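Local coordinates for protein serine protease inhibitor 4, isoform B (Drosophila melanogaster, PDB 4P0F) that probably inhibits serine proteases, and perhaps cysteine proteases, as a serpin whose reactive-centre loop, once cut, enters its own central sheet, at residues N167-K172 with A331-G336; P200-K205 with L269-F274; F274-Q279 with A320-N325. One frame throughout, in Å; residues are numbered along the deposited sequence.

Contact 1: N167-K172 with A331-G336; sequences NAIHFK and AAAATG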
ATOM      1  N   ASN A 167       3.580  -3.948   9.320  1.00 14.29           N
ATOM      2  CA  ASN A 167       4.453  -3.830   8.169  1.00 16.37           C
ATOM      3  C   ASN A 167       4.660  -2.364   7.857  1.00 14.45           C
ATOM      4  O   ASN A 167       3.703  -1.606   7.846  1.00 16.50           O
ATOM      5  CB  ASN A 167       3.872  -4.513   6.934  1.00 16.30           C
ATOM      6  CG  ASN A 167       4.673  -4.197   5.694  1.00 16.10           C
ATOM      7  OD1 ASN A 167       4.406  -3.206   4.983  1.00 15.75           O
ATOM      8  ND2 ASN A 167       5.691  -5.006   5.442  1.00 16.38           N
ATOM      9  N   ALA A 168       5.904  -1.981   7.588  1.00 15.68           N
ATOM     10  CA  ALA A 168       6.214  -0.620   7.154  1.00 15.67           C
ATOM     11  C   ALA A 168       6.999  -0.686   5.856  1.00 17.18           C
ATOM     12  O   ALA A 168       7.758  -1.625   5.635  1.00 18.30           O
ATOM     13  CB  ALA A 168       6.994   0.126   8.221  1.00 17.12           C
ATOM     14  N   ILE A 169       6.789   0.298   4.990  1.00 16.96           N
ATOM     15  CA  ILE A 169       7.496   0.362   3.716  1.00 18.04           C
ATOM     16  C   ILE A 169       7.896   1.805   3.427  1.00 16.88           C
ATOM     17  O   ILE A 169       7.141   2.739   3.693  1.00 18.57           O
ATOM     18  CB  ILE A 169       6.623  -0.227   2.569  1.00 17.53           C
ATOM     19  CG1 ILE A 169       7.324  -0.114   1.211  1.00 19.07           C
ATOM     20  CG2 ILE A 169       5.251   0.436   2.533  1.00 18.89           C
ATOM     21  CD1 ILE A 169       6.685  -1.001   0.132  1.00 29.39           C
ATOM     22  N   HIS A 170       9.117   1.975   2.930  1.00 17.82           N
ATOM     23  CA  HIS A 170       9.628   3.297   2.582  1.00 16.15           C
ATOM     24  C   HIS A 170      10.319   3.255   1.242  1.00 19.40           C
ATOM     25  O   HIS A 170      11.135   2.377   0.979  1.00 18.51           O
ATOM     26  CB  HIS A 170      10.596   3.805   3.640  1.00 18.44           C
ATOM     27  CG  HIS A 170      11.166   5.155   3.323  1.00 22.65           C
ATOM     28  ND1 HIS A 170      12.428   5.322   2.799  1.00 31.74           N
ATOM     29  CD2 HIS A 170      10.629   6.393   3.427  1.00 24.29           C
ATOM     30  CE1 HIS A 170      12.652   6.613   2.602  1.00 33.77           C
ATOM     31  NE2 HIS A 170      11.579   7.283   2.977  1.00 22.98           N
ATOM     32  N   PHE A 171       9.988   4.235   0.411  1.00 17.31           N
ATOM     33  CA  PHE A 171      10.562   4.376  -0.920  1.00 19.62           C
ATOM     34  C   PHE A 171      11.082   5.786  -1.114  1.00 19.97           C
ATOM     35  O   PHE A 171      10.390   6.756  -0.813  1.00 21.11           O
ATOM     36  CB  PHE A 171       9.521   4.051  -1.979  1.00 20.01           C
ATOM     37  CG  PHE A 171       9.944   4.409  -3.372  1.00 22.70           C
ATOM     38  CD1 PHE A 171      10.892   3.659  -4.038  1.00 36.76           C
ATOM     39  CD2 PHE A 171       9.386   5.499  -4.010  1.00 21.43           C
ATOM     40  CE1 PHE A 171      11.282   3.994  -5.329  1.00 43.49           C
ATOM     41  CE2 PHE A 171       9.767   5.838  -5.304  1.00 23.08           C
ATOM     42  CZ  PHE A 171      10.714   5.083  -5.959  1.00 30.12           C
ATOM     43  N   LYS A 172      12.303   5.888  -1.619  1.00 19.15           N
ATOM     44  CA  LYS A 172      12.836   7.167  -2.071  1.00 22.23           C
ATOM     45  C   LYS A 172      13.643   6.926  -3.332  1.00 25.71           C
ATOM     46  O   LYS A 172      14.673   6.258  -3.303  1.00 24.28           O
ATOM     47  CB  LYS A 172      13.690   7.834  -0.998  1.00 27.47           C
ATOM     48  CG  LYS A 172      14.365   9.123  -1.485  1.00 35.37           C
ATOM     49  CD  LYS A 172      13.909  10.335  -0.700  1.00 57.28           C
ATOM     50  CE  LYS A 172      14.736  11.563  -1.053  1.00 70.01           C
ATOM     51  NZ  LYS A 172      14.381  12.731  -0.204  1.00 82.34           N
ATOM     52  N   ALA A 331       7.826   7.964  -0.832  1.00 19.25           N
ATOM     53  CA  ALA A 331       6.561   7.399  -0.396  1.00 17.26           C
ATOM     54  C   ALA A 331       6.798   6.494   0.789  1.00 16.51           C
ATOM     55  O   ALA A 331       7.873   5.924   0.937  1.00 19.36           O
ATOM     56  CB  ALA A 331       5.895   6.627  -1.516  1.00 19.69           C
ATOM     57  N   ALA A 332       5.783   6.378   1.637  1.00 17.96           N
ATOM     58  CA  ALA A 332       5.866   5.508   2.788  1.00 13.98           C
ATOM     59  C   ALA A 332       4.477   5.048   3.166  1.00 15.09           C
ATOM     60  O   ALA A 332       3.491   5.720   2.880  1.00 16.38           O
ATOM     61  CB  ALA A 332       6.526   6.215   3.962  1.00 20.33           C
ATOM     62  N   ALA A 333       4.407   3.901   3.824  1.00 15.97           N
ATOM     63  CA  ALA A 333       3.145   3.421   4.339  1.00 14.19           C
ATOM     64  C   ALA A 333       3.410   2.459   5.479  1.00 14.04           C
ATOM     65  O   ALA A 333       4.508   1.925   5.608  1.00 15.18           O
ATOM     66  CB  ALA A 333       2.336   2.735   3.248  1.00 13.76           C
ATOM     67  N   ALA A 334       2.389   2.233   6.291  1.00 15.92           N
ATOM     68  CA  ALA A 334       2.447   1.175   7.285  1.00 14.56           C
ATOM     69  C   ALA A 334       1.057   0.636   7.527  1.00 13.10           C
ATOM     70  O   ALA A 334       0.066   1.349   7.361  1.00 14.02           O
ATOM     71  CB  ALA A 334       3.075   1.677   8.595  1.00 16.10           C
ATOM     72  N   THR A 335       1.004  -0.646   7.885  1.00 15.23           N
ATOM     73  CA  THR A 335      -0.233  -1.320   8.231  1.00 13.25           C
ATOM     74  C   THR A 335      -0.065  -1.984   9.598  1.00 12.91           C
ATOM     75  O   THR A 335       0.908  -2.697   9.820  1.00 16.55           O
ATOM     76  CB  THR A 335      -0.619  -2.390   7.193  1.00 12.71           C
ATOM     77  OG1 THR A 335      -0.589  -1.839   5.870  1.00 15.14           O
ATOM     78  CG2 THR A 335      -2.012  -2.933   7.475  1.00 14.93           C
ATOM     79  N   GLY A 336      -0.994  -1.700  10.506  1.00 14.78           N
ATOM     80  CA  GLY A 336      -0.987  -2.297  11.830  1.00 13.81           C
ATOM     81  C   GLY A 336      -2.281  -3.049  12.066  1.00 14.26           C
ATOM     82  O   GLY A 336      -3.365  -2.501  11.875  1.00 18.17           O
TER
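Ile-169 and Ala-333 meet because Ile-169 turns its CG1 anti to the backbone N (chi1 178°), which sends that branch off into the core and lowers CG2 onto Ala-333, CG2 to CB 3.8 Å and CG2 to Ala-333 O 3.5 Å. On the reverse face of the sheet His-170 has a similar first torsion, and its ring presents an edge to Ala-332, CD2 lying 4.1 Å from CB; NE2 is held by Glu-330. Alanines fill four of the positions facing strand 167-172, so side-chain contact is thin and the backbone does most of the joining. The short segments run antiparallel at 178°, and paired N-H...O=C bonds recur at Asn-167/Thr-335, Ile-169/Ala-333 and Phe-171/Ala-331, with Ile-169 N to Ala-333 O at 2.9 Å. The CA atoms of the non-hydrogen-bonded pairs approach more closely; separately, Ala-334 CA makes a CA-H...O contact of 3.1 Å with Asn-167 O. In the cleaved serpin this strand is the inserted loop: 331-336, poor in bulky side chains, has become part of a strand of sheet A. Beyond the pair, Asn-167 bonds to Asn-95 and Ser-40, and Thr-335 to His-318 and Ser-40, a polar cluster matching the serpin shutter region. Strand 328-341 lies between strands 161-174 and 311-324, with strand 91-100 beyond 161-174, while helix 38-49 and Phe-373 of strand 370-377 pack on the face carrying Ile-169 and Ala-333.

Contact 2: P200-K205 with L269-F274; sequences PMMSLK and LKLPRF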
ATOM      1  N   PRO A 200       1.406  23.949  -9.382  1.00 23.73           N
ATOM      2  CA  PRO A 200       2.709  23.781 -10.034  1.00 20.22           C
ATOM      3  C   PRO A 200       2.754  22.575 -10.949  1.00 18.77           C
ATOM      4  O   PRO A 200       2.481  21.454 -10.503  1.00 20.85           O
ATOM      5  CB  PRO A 200       3.672  23.606  -8.858  1.00 20.48           C
ATOM      6  CG  PRO A 200       2.814  23.112  -7.738  1.00 31.26           C
ATOM      7  CD  PRO A 200       1.497  23.791  -7.921  1.00 28.31           C
ATOM      8  N   MET A 201       3.066  22.821 -12.220  1.00 21.17           N
ATOM      9  CA  MET A 201       3.173  21.779 -13.236  1.00 25.37           C
ATOM     10  C   MET A 201       4.606  21.652 -13.714  1.00 20.01           C
ATOM     11  O   MET A 201       5.192  22.615 -14.217  1.00 22.29           O
ATOM     12  CB  MET A 201       2.271  22.078 -14.437  1.00 23.75           C
ATOM     13  CG  MET A 201       0.816  21.989 -14.128  1.00 25.50           C
ATOM     14  SD  MET A 201       0.315  20.266 -13.955  1.00 30.68           S
ATOM     15  CE  MET A 201      -1.456  20.492 -13.849  1.00 68.92           C
ATOM     16  N   MET A 202       5.156  20.457 -13.560  1.00 18.67           N
ATOM     17  CA  MET A 202       6.501  20.147 -14.004  1.00 18.99           C
ATOM     18  C   MET A 202       6.444  19.728 -15.455  1.00 20.88           C
ATOM     19  O   MET A 202       5.532  19.007 -15.851  1.00 20.28           O
ATOM     20  CB  MET A 202       7.096  19.039 -13.139  1.00 19.83           C
ATOM     21  CG  MET A 202       6.861  19.274 -11.662  1.00 18.74           C
ATOM     22  SD  MET A 202       7.629  18.070 -10.579  1.00 18.88           S
ATOM     23  CE  MET A 202       6.733  16.570 -10.985  1.00 18.14           C
ATOM     24  N   SER A 203       7.427  20.167 -16.235  1.00 19.14           N
ATOM     25  CA  SER A 203       7.458  19.928 -17.678  1.00 18.27           C
ATOM     26  C   SER A 203       8.736  19.225 -18.099  1.00 23.28           C
ATOM     27  O   SER A 203       9.828  19.644 -17.719  1.00 24.03           O
ATOM     28  CB  SER A 203       7.364  21.250 -18.469  1.00 30.07           C
ATOM     29  OG  SER A 203       6.110  21.887 -18.312  1.00 40.90           O
ATOM     30  N   LEU A 204       8.607  18.220 -18.956  1.00 21.80           N
ATOM     31  CA  LEU A 204       9.770  17.485 -19.418  1.00 24.87           C
ATOM     32  C   LEU A 204       9.488  16.814 -20.751  1.00 27.51           C
ATOM     33  O   LEU A 204       8.427  16.226 -20.934  1.00 34.53           O
ATOM     34  CB  LEU A 204      10.160  16.458 -18.354  1.00 21.34           C
ATOM     35  CG  LEU A 204      11.370  15.552 -18.531  1.00 26.92           C
ATOM     36  CD1 LEU A 204      12.647  16.353 -18.642  1.00 30.43           C
ATOM     37  CD2 LEU A 204      11.425  14.594 -17.352  1.00 27.03           C
ATOM     38  N   LYS A 205      10.433  16.929 -21.684  1.00 25.57           N
ATOM     39  CA  LYS A 205      10.379  16.175 -22.934  1.00 27.46           C
ATOM     40  C   LYS A 205      11.461  15.103 -22.930  1.00 36.82           C
ATOM     41  O   LYS A 205      12.649  15.406 -22.824  1.00 32.14           O
ATOM     42  CB  LYS A 205      10.541  17.094 -24.144  1.00 32.95           C
ATOM     43  CG  LYS A 205       9.449  18.139 -24.251  1.00 39.38           C
ATOM     44  CD  LYS A 205       9.606  18.993 -25.504  1.00 51.79           C
ATOM     45  CE  LYS A 205       8.560  20.094 -25.563  1.00 65.48           C
ATOM     46  NZ  LYS A 205       8.815  21.161 -24.557  1.00 75.73           N
ATOM     47  N   LEU A 269       5.708  15.788 -21.489  1.00 21.14           N
ATOM     48  CA  LEU A 269       5.034  15.484 -20.237  1.00 19.08           C
ATOM     49  C   LEU A 269       4.789  16.729 -19.408  1.00 20.88           C
ATOM     50  O   LEU A 269       5.681  17.570 -19.279  1.00 20.63           O
ATOM     51  CB  LEU A 269       5.880  14.493 -19.435  1.00 18.47           C
ATOM     52  CG  LEU A 269       5.477  14.216 -17.986  1.00 16.91           C
ATOM     53  CD1 LEU A 269       4.104  13.551 -17.918  1.00 18.69           C
ATOM     54  CD2 LEU A 269       6.542  13.352 -17.322  1.00 18.89           C
ATOM     55  N   LYS A 270       3.585  16.847 -18.848  1.00 18.59           N
ATOM     56  CA  LYS A 270       3.338  17.806 -17.771  1.00 20.41           C
ATOM     57  C   LYS A 270       2.716  17.057 -16.604  1.00 21.47           C
ATOM     58  O   LYS A 270       1.728  16.348 -16.762  1.00 19.07           O
ATOM     59  CB  LYS A 270       2.444  18.969 -18.221  1.00 20.23           C
ATOM     60  CG  LYS A 270       3.114  19.907 -19.208  1.00 30.88           C
ATOM     61  CD  LYS A 270       2.141  20.951 -19.725  1.00 46.67           C
ATOM     62  CE  LYS A 270       2.809  22.304 -19.867  1.00 74.03           C
ATOM     63  NZ  LYS A 270       3.929  22.312 -20.846  1.00 76.36           N
ATOM     64  N   LEU A 271       3.314  17.216 -15.430  1.00 16.63           N
ATOM     65  CA  LEU A 271       2.908  16.477 -14.236  1.00 19.87           C
ATOM     66  C   LEU A 271       2.853  17.419 -13.045  1.00 19.33           C
ATOM     67  O   LEU A 271       3.783  18.189 -12.845  1.00 17.83           O
ATOM     68  CB  LEU A 271       3.893  15.343 -13.956  1.00 19.96           C
ATOM     69  CG  LEU A 271       3.555  14.390 -12.814  1.00 17.05           C
ATOM     70  CD1 LEU A 271       2.330  13.563 -13.176  1.00 20.33           C
ATOM     71  CD2 LEU A 271       4.739  13.493 -12.550  1.00 17.65           C
ATOM     72  N   PRO A 272       1.775  17.367 -12.248  1.00 18.61           N
ATOM     73  CA  PRO A 272       1.761  18.230 -11.059  1.00 17.93           C
ATOM     74  C   PRO A 272       2.819  17.830 -10.044  1.00 18.51           C
ATOM     75  O   PRO A 272       3.109  16.644  -9.875  1.00 16.97           O
ATOM     76  CB  PRO A 272       0.357  18.024 -10.469  1.00 24.48           C
ATOM     77  CG  PRO A 272      -0.437  17.317 -11.531  1.00 29.44           C
ATOM     78  CD  PRO A 272       0.546  16.562 -12.362  1.00 22.22           C
ATOM     79  N   ARG A 273       3.394  18.831  -9.389  1.00 18.36           N
ATOM     80  CA  ARG A 273       4.206  18.629  -8.208  1.00 17.22           C
ATOM     81  C   ARG A 273       3.226  18.510  -7.039  1.00 18.34           C
ATOM     82  O   ARG A 273       2.637  19.507  -6.621  1.00 21.29           O
ATOM     83  CB  ARG A 273       5.191  19.796  -8.024  1.00 19.01           C
ATOM     84  CG  ARG A 273       6.206  19.624  -6.898  1.00 22.77           C
ATOM     85  CD  ARG A 273       7.239  20.774  -6.877  1.00 27.05           C
ATOM     86  NE  ARG A 273       6.629  22.039  -6.497  1.00 37.91           N
ATOM     87  CZ  ARG A 273       6.986  23.236  -6.951  1.00 34.88           C
ATOM     88  NH1 ARG A 273       7.958  23.381  -7.858  1.00 30.88           N
ATOM     89  NH2 ARG A 273       6.346  24.304  -6.500  1.00 38.10           N
ATOM     90  N   PHE A 274       3.021  17.296  -6.538  1.00 18.06           N
ATOM     91  CA  PHE A 274       1.952  17.075  -5.566  1.00 17.63           C
ATOM     92  C   PHE A 274       2.364  16.168  -4.430  1.00 23.06           C
ATOM     93  O   PHE A 274       3.370  15.464  -4.499  1.00 20.79           O
ATOM     94  CB  PHE A 274       0.709  16.499  -6.273  1.00 16.89           C
ATOM     95  CG  PHE A 274       0.809  15.028  -6.623  1.00 16.79           C
ATOM     96  CD1 PHE A 274       1.363  14.616  -7.822  1.00 19.72           C
ATOM     97  CD2 PHE A 274       0.306  14.064  -5.760  1.00 21.74           C
ATOM     98  CE1 PHE A 274       1.437  13.264  -8.151  1.00 19.72           C
ATOM     99  CE2 PHE A 274       0.383  12.716  -6.077  1.00 20.61           C
ATOM    100  CZ  PHE A 274       0.946  12.312  -7.272  1.00 20.03           C
TER
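Met-202 reaches across to Leu-271, Pro-272 and Arg-273, and each atom of its side chain finds something there. CB sits 3.4 Å from Leu-271 O, the same carbonyl that accepts the Met-202 N-H at 2.7 Å. CG, placed anti to the carbonyl carbon (chi1 -46°), still rests near that oxygen and comes up to Arg-273 CB. SD then passes Arg-273 CB at 3.9 Å, the two side chains crossing at about a right angle. A bend at the last torsion turns CE back toward the core, 4.0 Å from Leu-271 CD2 and close to Pro-272 O. On the other face Met-201 and Pro-272 lie side by side, SD to CG 3.9 Å. Farther along the Met-201 face, Lys-270 NZ makes only a weak, 3.4 Å bond to Ser-203 OG, and the lysine also forms a cation-pi contact with Phe-355. At the opposite end Pro-200 CB lies over one face of the Arg-273 guanidinium, off toward its rim and 3.6 Å from NH2, while NH1 is taken by a salt bridge to Glu-326. Arg-273 N donates to Pro-200 O, carrying the backbone bonding one residue past strand 269-272. The strands run antiparallel at 151°, in what corresponds to sheet C of serpins. Strand 185-189 flanks 197-213 and strand 352-355 flanks 263-281, while Leu-269 and Leu-271 press on strand 218-224 and Phe-179 covers Met-202 and Leu-204.

Contact 3: F274-Q279 with A320-N325; sequences FKAEFQ and AFIEVN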
ATOM      1  N   PHE A 274       3.021  17.296  -6.538  1.00 18.06           N
ATOM      2  CA  PHE A 274       1.952  17.075  -5.566  1.00 17.63           C
ATOM      3  C   PHE A 274       2.364  16.168  -4.430  1.00 23.06           C
ATOM      4  O   PHE A 274       3.370  15.464  -4.499  1.00 20.79           O
ATOM      5  CB  PHE A 274       0.709  16.499  -6.273  1.00 16.89           C
ATOM      6  CG  PHE A 274       0.809  15.028  -6.623  1.00 16.79           C
ATOM      7  CD1 PHE A 274       1.363  14.616  -7.822  1.00 19.72           C
ATOM      8  CD2 PHE A 274       0.306  14.064  -5.760  1.00 21.74           C
ATOM      9  CE1 PHE A 274       1.437  13.264  -8.151  1.00 19.72           C
ATOM     10  CE2 PHE A 274       0.383  12.716  -6.077  1.00 20.61           C
ATOM     11  CZ  PHE A 274       0.946  12.312  -7.272  1.00 20.03           C
ATOM     12  N   LYS A 275       1.580  16.214  -3.364  1.00 18.05           N
ATOM     13  CA  LYS A 275       1.763  15.291  -2.255  1.00 17.04           C
ATOM     14  C   LYS A 275       0.389  14.850  -1.794  1.00 22.71           C
ATOM     15  O   LYS A 275      -0.605  15.538  -2.030  1.00 20.81           O
ATOM     16  CB  LYS A 275       2.563  15.938  -1.126  1.00 21.06           C
ATOM     17  CG  LYS A 275       1.808  16.929  -0.277  1.00 29.34           C
ATOM     18  CD  LYS A 275       2.720  17.505   0.806  1.00 45.88           C
ATOM     19  CE  LYS A 275       2.003  18.542   1.652  1.00 61.95           C
ATOM     20  NZ  LYS A 275       2.941  19.297   2.533  1.00 71.00           N
ATOM     21  N   ALA A 276       0.326  13.683  -1.167  1.00 20.87           N
ATOM     22  CA  ALA A 276      -0.931  13.187  -0.637  1.00 18.24           C
ATOM     23  C   ALA A 276      -0.661  12.358   0.609  1.00 20.09           C
ATOM     24  O   ALA A 276       0.393  11.741   0.737  1.00 18.94           O
ATOM     25  CB  ALA A 276      -1.669  12.375  -1.690  1.00 18.28           C
ATOM     26  N   GLU A 277      -1.609  12.387   1.540  1.00 19.06           N
ATOM     27  CA  GLU A 277      -1.546  11.573   2.749  1.00 17.25           C
ATOM     28  C   GLU A 277      -2.919  10.960   2.935  1.00 19.54           C
ATOM     29  O   GLU A 277      -3.926  11.630   2.704  1.00 22.61           O
ATOM     30  CB  GLU A 277      -1.166  12.406   3.970  1.00 27.81           C
ATOM     31  CG  GLU A 277      -0.147  13.491   3.696  1.00 59.68           C
ATOM     32  CD  GLU A 277       0.340  14.167   4.966  1.00 75.98           C
ATOM     33  OE1 GLU A 277       0.192  13.570   6.055  1.00 75.77           O
ATOM     34  OE2 GLU A 277       0.866  15.297   4.873  1.00 81.90           O
ATOM     35  N   PHE A 278      -2.972   9.702   3.366  1.00 18.83           N
ATOM     36  CA  PHE A 278      -4.232   8.993   3.468  1.00 15.69           C
ATOM     37  C   PHE A 278      -4.164   8.024   4.631  1.00 17.69           C
ATOM     38  O   PHE A 278      -3.129   7.394   4.861  1.00 18.65           O
ATOM     39  CB  PHE A 278      -4.526   8.249   2.164  1.00 16.42           C
ATOM     40  CG  PHE A 278      -5.846   7.532   2.142  1.00 14.12           C
ATOM     41  CD1 PHE A 278      -7.032   8.237   2.023  1.00 20.01           C
ATOM     42  CD2 PHE A 278      -5.898   6.156   2.215  1.00 17.84           C
ATOM     43  CE1 PHE A 278      -8.237   7.583   1.988  1.00 28.01           C
ATOM     44  CE2 PHE A 278      -7.110   5.501   2.172  1.00 16.53           C
ATOM     45  CZ  PHE A 278      -8.271   6.209   2.064  1.00 20.75           C
ATOM     46  N   GLN A 279      -5.253   7.947   5.384  1.00 19.12           N
ATOM     47  CA  GLN A 279      -5.341   6.994   6.479  1.00 17.73           C
ATOM     48  C   GLN A 279      -6.737   6.406   6.522  1.00 17.92           C
ATOM     49  O   GLN A 279      -7.726   7.096   6.252  1.00 19.85           O
ATOM     50  CB  GLN A 279      -4.986   7.647   7.805  1.00 20.75           C
ATOM     51  CG  GLN A 279      -5.890   8.763   8.262  1.00 30.96           C
ATOM     52  CD  GLN A 279      -5.378   9.413   9.543  1.00 50.84           C
ATOM     53  OE1 GLN A 279      -4.378  10.134   9.534  1.00 62.56           O
ATOM     54  NE2 GLN A 279      -6.049   9.138  10.652  1.00 44.63           N
ATOM     55  N   ALA A 320      -0.604   6.110   4.663  1.00 16.31           N
ATOM     56  CA  ALA A 320       0.340   6.240   3.562  1.00 14.35           C
ATOM     57  C   ALA A 320       0.570   7.709   3.192  1.00 16.72           C
ATOM     58  O   ALA A 320      -0.243   8.589   3.493  1.00 16.09           O
ATOM     59  CB  ALA A 320      -0.142   5.451   2.366  1.00 14.60           C
ATOM     60  N   PHE A 321       1.725   7.943   2.578  1.00 16.31           N
ATOM     61  CA  PHE A 321       2.197   9.277   2.214  1.00 17.72           C
ATOM     62  C   PHE A 321       2.953   9.184   0.904  1.00 16.64           C
ATOM     63  O   PHE A 321       3.671   8.215   0.679  1.00 15.46           O
ATOM     64  CB  PHE A 321       3.113   9.844   3.303  1.00 16.40           C
ATOM     65  CG  PHE A 321       3.810  11.119   2.909  1.00 19.37           C
ATOM     66  CD1 PHE A 321       5.033  11.086   2.257  1.00 21.95           C
ATOM     67  CD2 PHE A 321       3.229  12.341   3.164  1.00 27.07           C
ATOM     68  CE1 PHE A 321       5.663  12.256   1.879  1.00 27.61           C
ATOM     69  CE2 PHE A 321       3.858  13.518   2.784  1.00 29.60           C
ATOM     70  CZ  PHE A 321       5.075  13.469   2.152  1.00 28.73           C
ATOM     71  N   ILE A 322       2.810  10.195   0.050  1.00 17.65           N
ATOM     72  CA  ILE A 322       3.619  10.280  -1.158  1.00 17.72           C
ATOM     73  C   ILE A 322       3.877  11.750  -1.493  1.00 16.95           C
ATOM     74  O   ILE A 322       3.018  12.602  -1.274  1.00 17.30           O
ATOM     75  CB  ILE A 322       2.942   9.559  -2.354  1.00 15.26           C
ATOM     76  CG1 ILE A 322       3.878   9.531  -3.569  1.00 17.95           C
ATOM     77  CG2 ILE A 322       1.622  10.216  -2.712  1.00 16.05           C
ATOM     78  CD1 ILE A 322       3.467   8.486  -4.629  1.00 19.35           C
ATOM     79  N   GLU A 323       5.083  12.038  -1.968  1.00 18.75           N
ATOM     80  CA  GLU A 323       5.420  13.350  -2.526  1.00 16.58           C
ATOM     81  C   GLU A 323       6.106  13.112  -3.851  1.00 17.23           C
ATOM     82  O   GLU A 323       6.987  12.265  -3.956  1.00 18.67           O
ATOM     83  CB  GLU A 323       6.320  14.160  -1.581  1.00 19.38           C
ATOM     84  CG  GLU A 323       7.746  13.622  -1.436  1.00 32.71           C
ATOM     85  CD  GLU A 323       8.686  14.052  -2.565  1.00 46.38           C
ATOM     86  OE1 GLU A 323       8.328  14.959  -3.346  1.00 53.73           O
ATOM     87  OE2 GLU A 323       9.782  13.463  -2.678  1.00 49.79           O
ATOM     88  N   VAL A 324       5.678  13.862  -4.864  1.00 16.97           N
ATOM     89  CA  VAL A 324       6.216  13.771  -6.208  1.00 15.80           C
ATOM     90  C   VAL A 324       6.715  15.156  -6.622  1.00 18.76           C
ATOM     91  O   VAL A 324       5.943  16.110  -6.620  1.00 19.68           O
ATOM     92  CB  VAL A 324       5.148  13.285  -7.197  1.00 17.42           C
ATOM     93  CG1 VAL A 324       5.686  13.269  -8.638  1.00 20.22           C
ATOM     94  CG2 VAL A 324       4.654  11.912  -6.790  1.00 18.15           C
ATOM     95  N   ASN A 325       7.997  15.264  -6.956  1.00 19.99           N
ATOM     96  CA  ASN A 325       8.573  16.550  -7.359  1.00 20.51           C
ATOM     97  C   ASN A 325       9.604  16.385  -8.466  1.00 19.42           C
ATOM     98  O   ASN A 325       9.670  15.344  -9.116  1.00 18.39           O
ATOM     99  CB  ASN A 325       9.183  17.269  -6.147  1.00 22.82           C
ATOM    100  CG  ASN A 325      10.394  16.558  -5.568  1.00 25.11           C
ATOM    101  OD1 ASN A 325      10.910  15.599  -6.132  1.00 21.24           O
ATOM    102  ND2 ASN A 325      10.857  17.040  -4.414  1.00 30.36           N
TER
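Phe-274 and Val-324 pack their side chains tightly on the buried, apolar face of this contact: CE1 meets CG2 at 3.7 Å, and Val-324 CB makes an off-centre CH-pi contact with the ring. The ring gets there because Phe-274 CG stands between the backbone N and the carbonyl carbon (chi1 77°). Ala-276 CB and Ile-322 CG2 continue this face at 4.1 Å, and Tyr-362 and Leu-364 of strand 360-366 close over Ile-322. The opposite face looks to solvent, and fewer side chains meet there. Lys-275 touches through CB, and the rest of its chain leads away. One approach is close even so: Glu-277 CG lies 3.6 Å from Phe-321 CD2, at the ring edge, with carboxylate and ring planes 72° apart. With Phe-321 cut back to an alanine, the Glu-277 chain would probably lose the ring edge it rests on, and Leu-147 its cover. Backbone bonds serve both faces, among them Val-324 N to Phe-274 O at 2.8 Å, while the return bond from Phe-274 N is weak. The chemistry is thus two-sided: greasy groups seal sheet A against the core, whereas outside Glu-277 lays its CG against the ring edge, with the carboxylate alongside, probably still in reach of solvent.

How the contacts relate
Contacts 1 and 3 are adjacent strand pairs of the serpin's central sheet, their centres 12 Å apart. They join where Ala-332 O accepts a probable hydrogen bond from Phe-321 N at 2.9 Å, so the inserted strand 328-341 is gripped along both edges. Contacts 2 and 3 share Phe-274, where strand 263-281 passes from one sheet to the other; their centres are 16 Å apart, and Met-202 SD packs 3.3 Å from Asn-325 C. Contacts 1 and 2 do not touch: 25 Å separates their centres and about 9 Å their nearest atoms. No ligand site is involved; contact 1 holds part of the inserted reactive-centre loop, the element serpins use for inhibition.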